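Local atomic coordinates of hypothetic aldehyde deformylating oxygenase (Sulfolobus tokodaii, PDB entry 5V4T), a protein that binds iron in a ferritin-like helical fold, probably acts as an oxidoreductase and has aldehyde deformylating oxygenase activity. Residues 2-16 against 122-134. Numbering follows the deposited sequence.
Sequences DKNWFSTPQEIREGI and LNETSRKYNLLKF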
ATOM      1  N   ASP A   2      18.618   5.535  -9.316  1.00 23.84           N
ATOM      2  CA  ASP A   2      19.712   4.710  -9.682  1.00 21.24           C
ATOM      3  C   ASP A   2      20.254   5.237 -11.004  1.00 20.26           C
ATOM      4  O   ASP A   2      19.489   5.564 -11.904  1.00 18.75           O
ATOM      5  CB  ASP A   2      19.307   3.262  -9.830  1.00 19.01           C
ATOM      6  CG  ASP A   2      19.050   2.610  -8.442  1.00 18.92           C
ATOM      7  OD1 ASP A   2      20.060   2.451  -7.728  1.00 18.40           O
ATOM      8  OD2 ASP A   2      17.867   2.322  -8.086  1.00 16.92           O
ATOM      9  N   LYS A   3      21.558   5.156 -11.129  1.00 23.18           N
ATOM     10  CA  LYS A   3      22.179   5.683 -12.372  1.00 28.98           C
ATOM     11  C   LYS A   3      21.797   4.895 -13.628  1.00 27.37           C
ATOM     12  O   LYS A   3      21.858   5.459 -14.740  1.00 26.33           O
ATOM     13  CB  LYS A   3      23.713   5.761 -12.223  1.00 37.94           C
ATOM     14  CG  LYS A   3      24.392   4.471 -11.761  1.00 48.25           C
ATOM     15  CD  LYS A   3      25.628   4.781 -10.906  1.00 57.79           C
ATOM     16  CE  LYS A   3      25.929   3.707  -9.861  1.00 61.29           C
ATOM     17  NZ  LYS A   3      26.173   2.384 -10.493  1.00 66.27           N
ATOM     18  N   ASN A   4      21.412   3.613 -13.488  1.00 22.15           N
ATOM     19  CA  ASN A   4      20.890   2.845 -14.604  1.00 21.22           C
ATOM     20  C   ASN A   4      19.393   2.878 -14.833  1.00 19.80           C
ATOM     21  O   ASN A   4      18.895   2.075 -15.584  1.00 22.58           O
ATOM     22  CB  ASN A   4      21.373   1.396 -14.557  1.00 22.77           C
ATOM     23  CG  ASN A   4      21.004   0.695 -13.246  1.00 23.54           C
ATOM     24  OD1 ASN A   4      20.848   1.335 -12.198  1.00 23.18           O
ATOM     25  ND2 ASN A   4      20.845  -0.609 -13.326  1.00 24.08           N
ATOM     26  N   TRP A   5      18.686   3.796 -14.216  1.00 18.01           N
ATOM     27  CA  TRP A   5      17.284   3.903 -14.415  1.00 18.63           C
ATOM     28  C   TRP A   5      16.904   4.087 -15.909  1.00 19.28           C
ATOM     29  O   TRP A   5      16.095   3.329 -16.456  1.00 20.12           O
ATOM     30  CB  TRP A   5      16.749   5.049 -13.595  1.00 17.71           C
ATOM     31  CG  TRP A   5      15.275   5.396 -13.851  1.00 19.33           C
ATOM     32  CD1 TRP A   5      14.786   6.434 -14.590  1.00 18.77           C
ATOM     33  CD2 TRP A   5      14.114   4.652 -13.420  1.00 19.05           C
ATOM     34  NE1 TRP A   5      13.402   6.446 -14.583  1.00 18.64           N
ATOM     35  CE2 TRP A   5      12.968   5.319 -13.906  1.00 19.21           C
ATOM     36  CE3 TRP A   5      13.939   3.492 -12.637  1.00 17.92           C
ATOM     37  CZ2 TRP A   5      11.686   4.899 -13.617  1.00 18.73           C
ATOM     38  CZ3 TRP A   5      12.679   3.061 -12.403  1.00 16.55           C
ATOM     39  CH2 TRP A   5      11.549   3.741 -12.879  1.00 19.71           C
ATOM     40  N   PHE A   6      17.542   5.061 -16.588  1.00 20.30           N
ATOM     41  CA  PHE A   6      17.109   5.345 -17.939  1.00 22.31           C
ATOM     42  C   PHE A   6      17.550   4.313 -18.941  1.00 24.25           C
ATOM     43  O   PHE A   6      16.970   4.240 -20.045  1.00 27.74           O
ATOM     44  CB  PHE A   6      17.467   6.805 -18.363  1.00 21.94           C
ATOM     45  CG  PHE A   6      16.564   7.813 -17.776  1.00 20.36           C
ATOM     46  CD1 PHE A   6      15.227   7.801 -18.092  1.00 22.29           C
ATOM     47  CD2 PHE A   6      16.998   8.700 -16.848  1.00 20.37           C
ATOM     48  CE1 PHE A   6      14.374   8.711 -17.512  1.00 23.44           C
ATOM     49  CE2 PHE A   6      16.148   9.598 -16.254  1.00 20.14           C
ATOM     50  CZ  PHE A   6      14.839   9.612 -16.608  1.00 22.62           C
ATOM     51  N   SER A   7      18.500   3.455 -18.586  1.00 24.70           N
ATOM     52  CA  SER A   7      18.803   2.345 -19.444  1.00 25.55           C
ATOM     53  C   SER A   7      17.885   1.145 -19.236  1.00 25.41           C
ATOM     54  O   SER A   7      17.932   0.176 -19.958  1.00 26.44           O
ATOM     55  CB  SER A   7      20.279   1.988 -19.307  1.00 27.34           C
ATOM     56  OG  SER A   7      20.632   1.728 -18.016  1.00 29.21           O
ATOM     57  N   THR A   8      17.011   1.211 -18.253  1.00 22.85           N
ATOM     58  CA  THR A   8      15.923   0.254 -18.132  1.00 21.89           C
ATOM     59  C   THR A   8      14.884   0.455 -19.259  1.00 21.98           C
ATOM     60  O   THR A   8      14.549   1.596 -19.595  1.00 21.41           O
ATOM     61  CB  THR A   8      15.327   0.412 -16.712  1.00 21.34           C
ATOM     62  OG1 THR A   8      16.400   0.344 -15.752  1.00 20.12           O
ATOM     63  CG2 THR A   8      14.232  -0.620 -16.398  1.00 22.43           C
ATOM     64  N   PRO A   9      14.322  -0.635 -19.788  1.00 22.92           N
ATOM     65  CA  PRO A   9      13.291  -0.485 -20.811  1.00 24.99           C
ATOM     66  C   PRO A   9      12.114   0.365 -20.395  1.00 26.72           C
ATOM     67  O   PRO A   9      11.687   0.363 -19.243  1.00 23.82           O
ATOM     68  CB  PRO A   9      12.896  -1.928 -21.143  1.00 24.86           C
ATOM     69  CG  PRO A   9      14.142  -2.701 -20.851  1.00 26.11           C
ATOM     70  CD  PRO A   9      14.621  -2.070 -19.576  1.00 24.16           C
ATOM     71  N   GLN A  10      11.573   1.110 -21.343  1.00 23.02           N
ATOM     72  CA  GLN A  10      10.534   2.044 -21.042  1.00 23.69           C
ATOM     73  C   GLN A  10       9.297   1.422 -20.398  1.00 21.60           C
ATOM     74  O   GLN A  10       8.767   1.975 -19.456  1.00 21.13           O
ATOM     75  CB  GLN A  10      10.147   2.782 -22.328  1.00 26.76           C
ATOM     76  CG  GLN A  10       9.120   3.840 -22.039  1.00 31.68           C
ATOM     77  CD  GLN A  10       8.764   4.603 -23.285  1.00 40.38           C
ATOM     78  OE1 GLN A  10       9.589   5.333 -23.815  1.00 42.42           O
ATOM     79  NE2 GLN A  10       7.555   4.414 -23.774  1.00 41.17           N
ATOM     80  N   GLU A  11       8.819   0.307 -20.907  1.00 22.68           N
ATOM     81  CA  GLU A  11       7.607  -0.346 -20.324  1.00 24.94           C
ATOM     82  C   GLU A  11       7.816  -0.776 -18.856  1.00 22.31           C
ATOM     83  O   GLU A  11       6.895  -0.768 -18.025  1.00 20.81           O
ATOM     84  CB  GLU A  11       7.227  -1.584 -21.152  1.00 29.42           C
ATOM     85  CG  GLU A  11       6.486  -1.303 -22.454  1.00 37.33           C
ATOM     86  CD  GLU A  11       5.844  -2.575 -23.062  1.00 40.37           C
ATOM     87  OE1 GLU A  11       6.420  -3.685 -22.948  1.00 41.14           O
ATOM     88  OE2 GLU A  11       4.746  -2.475 -23.654  1.00 51.13           O
ATOM     89  N   ILE A  12       9.062  -1.110 -18.567  1.00 21.04           N
ATOM     90  CA  ILE A  12       9.460  -1.497 -17.195  1.00 19.17           C
ATOM     91  C   ILE A  12       9.473  -0.272 -16.316  1.00 20.04           C
ATOM     92  O   ILE A  12       8.881  -0.238 -15.243  1.00 18.12           O
ATOM     93  CB  ILE A  12      10.813  -2.151 -17.216  1.00 20.17           C
ATOM     94  CG1 ILE A  12      10.795  -3.392 -18.117  1.00 21.03           C
ATOM     95  CG2 ILE A  12      11.228  -2.480 -15.773  1.00 18.81           C
ATOM     96  CD1 ILE A  12       9.896  -4.501 -17.646  1.00 22.16           C
ATOM     97  N   ARG A  13      10.095   0.814 -16.765  1.00 19.65           N
ATOM     98  CA  ARG A  13       9.971   2.058 -16.028  1.00 19.08           C
ATOM     99  C   ARG A  13       8.545   2.521 -15.831  1.00 20.11           C
ATOM    100  O   ARG A  13       8.188   3.016 -14.734  1.00 18.11           O
ATOM    101  CB  ARG A  13      10.787   3.191 -16.657  1.00 20.09           C
ATOM    102  CG  ARG A  13      12.278   3.023 -16.532  1.00 21.04           C
ATOM    103  CD  ARG A  13      13.028   4.220 -17.117  1.00 23.57           C
ATOM    104  NE  ARG A  13      13.268   3.917 -18.502  1.00 28.44           N
ATOM    105  CZ  ARG A  13      12.817   4.621 -19.536  1.00 30.02           C
ATOM    106  NH1 ARG A  13      12.106   5.717 -19.365  1.00 33.02           N
ATOM    107  NH2 ARG A  13      13.121   4.206 -20.751  1.00 31.51           N
ATOM    108  N   GLU A  14       7.702   2.393 -16.869  1.00 20.04           N
ATOM    109  CA  GLU A  14       6.321   2.814 -16.738  1.00 20.04           C
ATOM    110  C   GLU A  14       5.568   2.026 -15.680  1.00 20.32           C
ATOM    111  O   GLU A  14       4.764   2.583 -14.927  1.00 19.82           O
ATOM    112  CB  GLU A  14       5.558   2.673 -18.057  1.00 22.28           C
ATOM    113  CG  GLU A  14       5.941   3.859 -18.950  1.00 26.46           C
ATOM    114  CD  GLU A  14       5.429   3.730 -20.376  1.00 35.04           C
ATOM    115  OE1 GLU A  14       4.830   2.682 -20.734  1.00 37.26           O
ATOM    116  OE2 GLU A  14       5.686   4.692 -21.132  1.00 39.36           O
ATOM    117  N   GLY A  15       5.845   0.732 -15.653  1.00 19.20           N
ATOM    118  CA  GLY A  15       5.205  -0.145 -14.681  1.00 19.82           C
ATOM    119  C   GLY A  15       5.660   0.128 -13.262  1.00 17.93           C
ATOM    120  O   GLY A  15       4.847   0.102 -12.298  1.00 16.89           O
ATOM    121  N   ILE A  16       6.942   0.357 -13.101  1.00 16.02           N
ATOM    122  CA  ILE A  16       7.478   0.699 -11.794  1.00 16.32           C
ATOM    123  C   ILE A  16       6.915   2.008 -11.289  1.00 17.47           C
ATOM    124  O   ILE A  16       6.545   2.159 -10.117  1.00 15.26           O
ATOM    125  CB  ILE A  16       9.037   0.737 -11.818  1.00 16.08           C
ATOM    126  CG1 ILE A  16       9.584  -0.675 -12.093  1.00 16.06           C
ATOM    127  CG2 ILE A  16       9.595   1.442 -10.575  1.00 15.70           C
ATOM    128  CD1 ILE A  16      11.076  -0.771 -12.205  1.00 16.87           C
ATOM    129  N   LEU A 122       7.464  -4.732  -7.055  1.00 13.50           N
ATOM    130  CA  LEU A 122       8.572  -3.756  -7.044  1.00 13.05           C
ATOM    131  C   LEU A 122       9.897  -4.348  -6.675  1.00 12.70           C
ATOM    132  O   LEU A 122      10.938  -3.974  -7.260  1.00 13.43           O
ATOM    133  CB  LEU A 122       8.236  -2.483  -6.212  1.00 13.44           C
ATOM    134  CG  LEU A 122       7.102  -1.680  -6.793  1.00 13.38           C
ATOM    135  CD1 LEU A 122       6.665  -0.607  -5.811  1.00 14.01           C
ATOM    136  CD2 LEU A 122       7.494  -1.027  -8.126  1.00 14.40           C
ATOM    137  N   ASN A 123       9.899  -5.243  -5.666  1.00 12.44           N
ATOM    138  CA  ASN A 123      11.136  -5.936  -5.271  1.00 13.30           C
ATOM    139  C   ASN A 123      11.715  -6.798  -6.375  1.00 12.91           C
ATOM    140  O   ASN A 123      12.841  -6.673  -6.777  1.00 14.91           O
ATOM    141  CB  ASN A 123      10.793  -6.790  -4.041  1.00 14.11           C
ATOM    142  CG  ASN A 123      11.983  -7.406  -3.391  1.00 16.41           C
ATOM    143  OD1 ASN A 123      13.145  -7.154  -3.697  1.00 17.23           O
ATOM    144  ND2 ASN A 123      11.696  -8.270  -2.432  1.00 19.98           N
ATOM    145  N   GLU A 124      10.882  -7.673  -6.877  1.00 13.59           N
ATOM    146  CA  GLU A 124      11.291  -8.606  -7.930  1.00 14.52           C
ATOM    147  C   GLU A 124      11.763  -7.874  -9.192  1.00 14.71           C
ATOM    148  O   GLU A 124      12.790  -8.224  -9.769  1.00 15.67           O
ATOM    149  CB  GLU A 124      10.147  -9.510  -8.285  1.00 16.89           C
ATOM    150  CG  GLU A 124       9.828 -10.452  -7.152  1.00 19.02           C
ATOM    151  CD  GLU A 124       8.702 -11.410  -7.443  1.00 23.36           C
ATOM    152  OE1 GLU A 124       8.054 -11.310  -8.496  1.00 23.94           O
ATOM    153  OE2 GLU A 124       8.487 -12.313  -6.573  1.00 25.83           O
ATOM    154  N   THR A 125      11.027  -6.850  -9.576  1.00 14.66           N
ATOM    155  CA  THR A 125      11.299  -6.131 -10.817  1.00 16.68           C
ATOM    156  C   THR A 125      12.588  -5.312 -10.668  1.00 16.12           C
ATOM    157  O   THR A 125      13.466  -5.307 -11.571  1.00 15.83           O
ATOM    158  CB  THR A 125      10.114  -5.250 -11.231  1.00 18.38           C
ATOM    159  OG1 THR A 125       8.982  -6.083 -11.434  1.00 17.84           O
ATOM    160  CG2 THR A 125      10.449  -4.515 -12.506  1.00 18.72           C
ATOM    161  N   SER A 126      12.752  -4.617  -9.547  1.00 13.59           N
ATOM    162  CA  SER A 126      13.962  -3.824  -9.342  1.00 14.36           C
ATOM    163  C   SER A 126      15.169  -4.711  -9.220  1.00 15.23           C
ATOM    164  O   SER A 126      16.237  -4.360  -9.677  1.00 16.14           O
ATOM    165  CB  SER A 126      13.832  -2.884  -8.167  1.00 14.05           C
ATOM    166  OG  SER A 126      13.523  -3.527  -6.918  1.00 13.38           O
ATOM    167  N   ARG A 127      15.023  -5.896  -8.624  1.00 14.76           N
ATOM    168  CA  ARG A 127      16.108  -6.877  -8.603  1.00 15.96           C
ATOM    169  C   ARG A 127      16.513  -7.318  -9.982  1.00 15.92           C
ATOM    170  O   ARG A 127      17.721  -7.273 -10.288  1.00 17.91           O
ATOM    171  CB  ARG A 127      15.745  -8.072  -7.725  1.00 16.69           C
ATOM    172  CG  ARG A 127      16.826  -9.114  -7.550  1.00 19.54           C
ATOM    173  CD  ARG A 127      16.324 -10.108  -6.499  1.00 23.65           C
ATOM    174  NE  ARG A 127      15.186 -10.894  -6.992  1.00 27.75           N
ATOM    175  CZ  ARG A 127      14.071 -11.216  -6.302  1.00 28.67           C
ATOM    176  NH1 ARG A 127      13.830 -10.783  -5.077  1.00 33.16           N
ATOM    177  NH2 ARG A 127      13.172 -11.989  -6.871  1.00 35.17           N
ATOM    178  N   LYS A 128      15.547  -7.649 -10.811  1.00 16.54           N
ATOM    179  CA  LYS A 128      15.771  -8.169 -12.153  1.00 18.14           C
ATOM    180  C   LYS A 128      16.531  -7.151 -12.979  1.00 18.82           C
ATOM    181  O   LYS A 128      17.453  -7.528 -13.733  1.00 18.20           O
ATOM    182  CB  LYS A 128      14.456  -8.538 -12.780  1.00 18.78           C
ATOM    183  CG  LYS A 128      14.560  -8.951 -14.243  1.00 21.18           C
ATOM    184  CD  LYS A 128      13.271  -9.483 -14.826  1.00 25.02           C
ATOM    185  CE  LYS A 128      13.517  -9.785 -16.308  1.00 29.63           C
ATOM    186  NZ  LYS A 128      12.352 -10.507 -16.874  1.00 32.90           N
ATOM    187  N   TYR A 129      16.200  -5.866 -12.795  1.00 17.27           N
ATOM    188  CA  TYR A 129      16.788  -4.791 -13.590  1.00 18.53           C
ATOM    189  C   TYR A 129      17.938  -4.086 -12.893  1.00 16.93           C
ATOM    190  O   TYR A 129      18.393  -3.029 -13.325  1.00 18.36           O
ATOM    191  CB  TYR A 129      15.692  -3.827 -14.140  1.00 18.99           C
ATOM    192  CG  TYR A 129      14.845  -4.519 -15.158  1.00 18.55           C
ATOM    193  CD1 TYR A 129      15.271  -4.616 -16.505  1.00 20.10           C
ATOM    194  CD2 TYR A 129      13.695  -5.192 -14.791  1.00 16.71           C
ATOM    195  CE1 TYR A 129      14.516  -5.275 -17.405  1.00 19.22           C
ATOM    196  CE2 TYR A 129      12.955  -5.910 -15.712  1.00 19.42           C
ATOM    197  CZ  TYR A 129      13.390  -5.961 -17.022  1.00 19.20           C
ATOM    198  OH  TYR A 129      12.672  -6.642 -17.971  1.00 23.54           O
ATOM    199  N   ASN A 130      18.449  -4.671 -11.818  1.00 16.45           N
ATOM    200  CA  ASN A 130      19.599  -4.128 -11.136  1.00 18.99           C
ATOM    201  C   ASN A 130      19.502  -2.680 -10.697  1.00 15.65           C
ATOM    202  O   ASN A 130      20.508  -1.964 -10.695  1.00 17.52           O
ATOM    203  CB  ASN A 130      20.846  -4.354 -12.021  1.00 21.72           C
ATOM    204  CG  ASN A 130      20.982  -5.804 -12.412  1.00 26.83           C
ATOM    205  OD1 ASN A 130      20.963  -6.148 -13.590  1.00 35.63           O
ATOM    206  ND2 ASN A 130      21.002  -6.663 -11.432  1.00 27.46           N
ATOM    207  N   LEU A 131      18.304  -2.277 -10.234  1.00 14.71           N
ATOM    208  CA  LEU A 131      18.078  -0.964  -9.678  1.00 16.33           C
ATOM    209  C   LEU A 131      18.355  -1.024  -8.169  1.00 15.51           C
ATOM    210  O   LEU A 131      17.463  -1.249  -7.373  1.00 13.72           O
ATOM    211  CB  LEU A 131      16.672  -0.466  -9.926  1.00 16.62           C
ATOM    212  CG  LEU A 131      16.316  -0.351 -11.437  1.00 17.15           C
ATOM    213  CD1 LEU A 131      14.865  -0.173 -11.683  1.00 16.06           C
ATOM    214  CD2 LEU A 131      17.135   0.826 -12.021  1.00 17.83           C
ATOM    215  N   LEU A 132      19.602  -0.880  -7.793  1.00 16.09           N
ATOM    216  CA  LEU A 132      20.019  -1.315  -6.471  1.00 15.97           C
ATOM    217  C   LEU A 132      19.501  -0.475  -5.329  1.00 16.31           C
ATOM    218  O   LEU A 132      19.049  -1.039  -4.332  1.00 14.78           O
ATOM    219  CB  LEU A 132      21.539  -1.382  -6.346  1.00 17.47           C
ATOM    220  CG  LEU A 132      22.196  -2.314  -7.329  1.00 19.31           C
ATOM    221  CD1 LEU A 132      23.693  -2.410  -7.052  1.00 23.58           C
ATOM    222  CD2 LEU A 132      21.588  -3.719  -7.308  1.00 22.39           C
ATOM    223  N   LYS A 133      19.557   0.856  -5.440  1.00 14.38           N
ATOM    224  CA  LYS A 133      19.044   1.710  -4.386  1.00 15.11           C
ATOM    225  C   LYS A 133      17.543   1.577  -4.292  1.00 13.57           C
ATOM    226  O   LYS A 133      17.000   1.568  -3.200  1.00 14.40           O
ATOM    227  CB  LYS A 133      19.445   3.166  -4.645  1.00 18.00           C
ATOM    228  CG  LYS A 133      20.942   3.341  -4.545  1.00 21.23           C
ATOM    229  CD  LYS A 133      21.277   4.786  -4.904  1.00 25.16           C
ATOM    230  CE  LYS A 133      22.745   4.945  -5.135  1.00 30.68           C
ATOM    231  NZ  LYS A 133      22.978   6.362  -5.555  1.00 34.71           N
ATOM    232  N   PHE A 134      16.861   1.485  -5.422  1.00 13.22           N
ATOM    233  CA  PHE A 134      15.419   1.318  -5.395  1.00 13.39           C
ATOM    234  C   PHE A 134      15.077   0.023  -4.661  1.00 14.45           C
ATOM    235  O   PHE A 134      14.188  -0.013  -3.798  1.00 13.31           O
ATOM    236  CB  PHE A 134      14.813   1.328  -6.792  1.00 14.00           C
ATOM    237  CG  PHE A 134      13.312   1.426  -6.790  1.00 13.28           C
ATOM    238  CD1 PHE A 134      12.655   2.620  -6.555  1.00 14.54           C
ATOM    239  CD2 PHE A 134      12.568   0.295  -6.953  1.00 14.94           C
ATOM    240  CE1 PHE A 134      11.279   2.701  -6.580  1.00 14.25           C
ATOM    241  CE2 PHE A 134      11.206   0.355  -6.968  1.00 15.89           C
ATOM    242  CZ  PHE A 134      10.553   1.564  -6.822  1.00 15.75           C
TER
HETATM  243  O   HOH W   1      23.385   5.180  -8.574  1.00 32.96           O
HETATM  244  O   HOH W   2      21.927   0.442  -9.631  1.00 25.72           O
HETATM  245  O   HOH W   3      18.240  -1.718 -15.783  1.00 23.47           O
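Asp2 meets the start of helix 132-155 in this ferritin-like helical bundle, where the N-terminal arm packs against the link from helix 98-128. Its carboxylate faces the first turn and grips two backbone N-H groups with syn lone pairs, each N-H...O angle 156°. OD1 accepts from Lys133 N at 2.8 Å, and OD2 accepts from Phe134 N at 3.0 Å. OD2 is also hydrogen-bonded to Tyr67 OH. The helix start probably stabilises the negative charge. With an alanine here, the N-H groups of Lys133 and Phe134 and the Tyr67 hydroxyl would probably lose this shared partner. Asn130 is the C-prime residue of a Schellman motif that ends helix 98-128. Asn4 ND2 donates a hydrogen bond to Asn130 O at 3.0 Å, from above the carbonyl plane. Leu131 splits its methyls: CD1 lies at the edge of the Trp5 ring and also meets Ile16 CD1, while CD2 touches Thr8 OG1. Ile12 CG2 makes a CH-pi contact over one face of Tyr129, 4.0 Å from the ring centroid. With Ile12 CG1 anti to the carbonyl carbon (chi1 -59°), CG2 is anti to the backbone N and lies over the ring. Further along helix 10-23, Ile16 CG2 lies 3.9 Å from Phe134 CZ, and Ile16 CD1 packs 3.8 Å from Thr125 CG2.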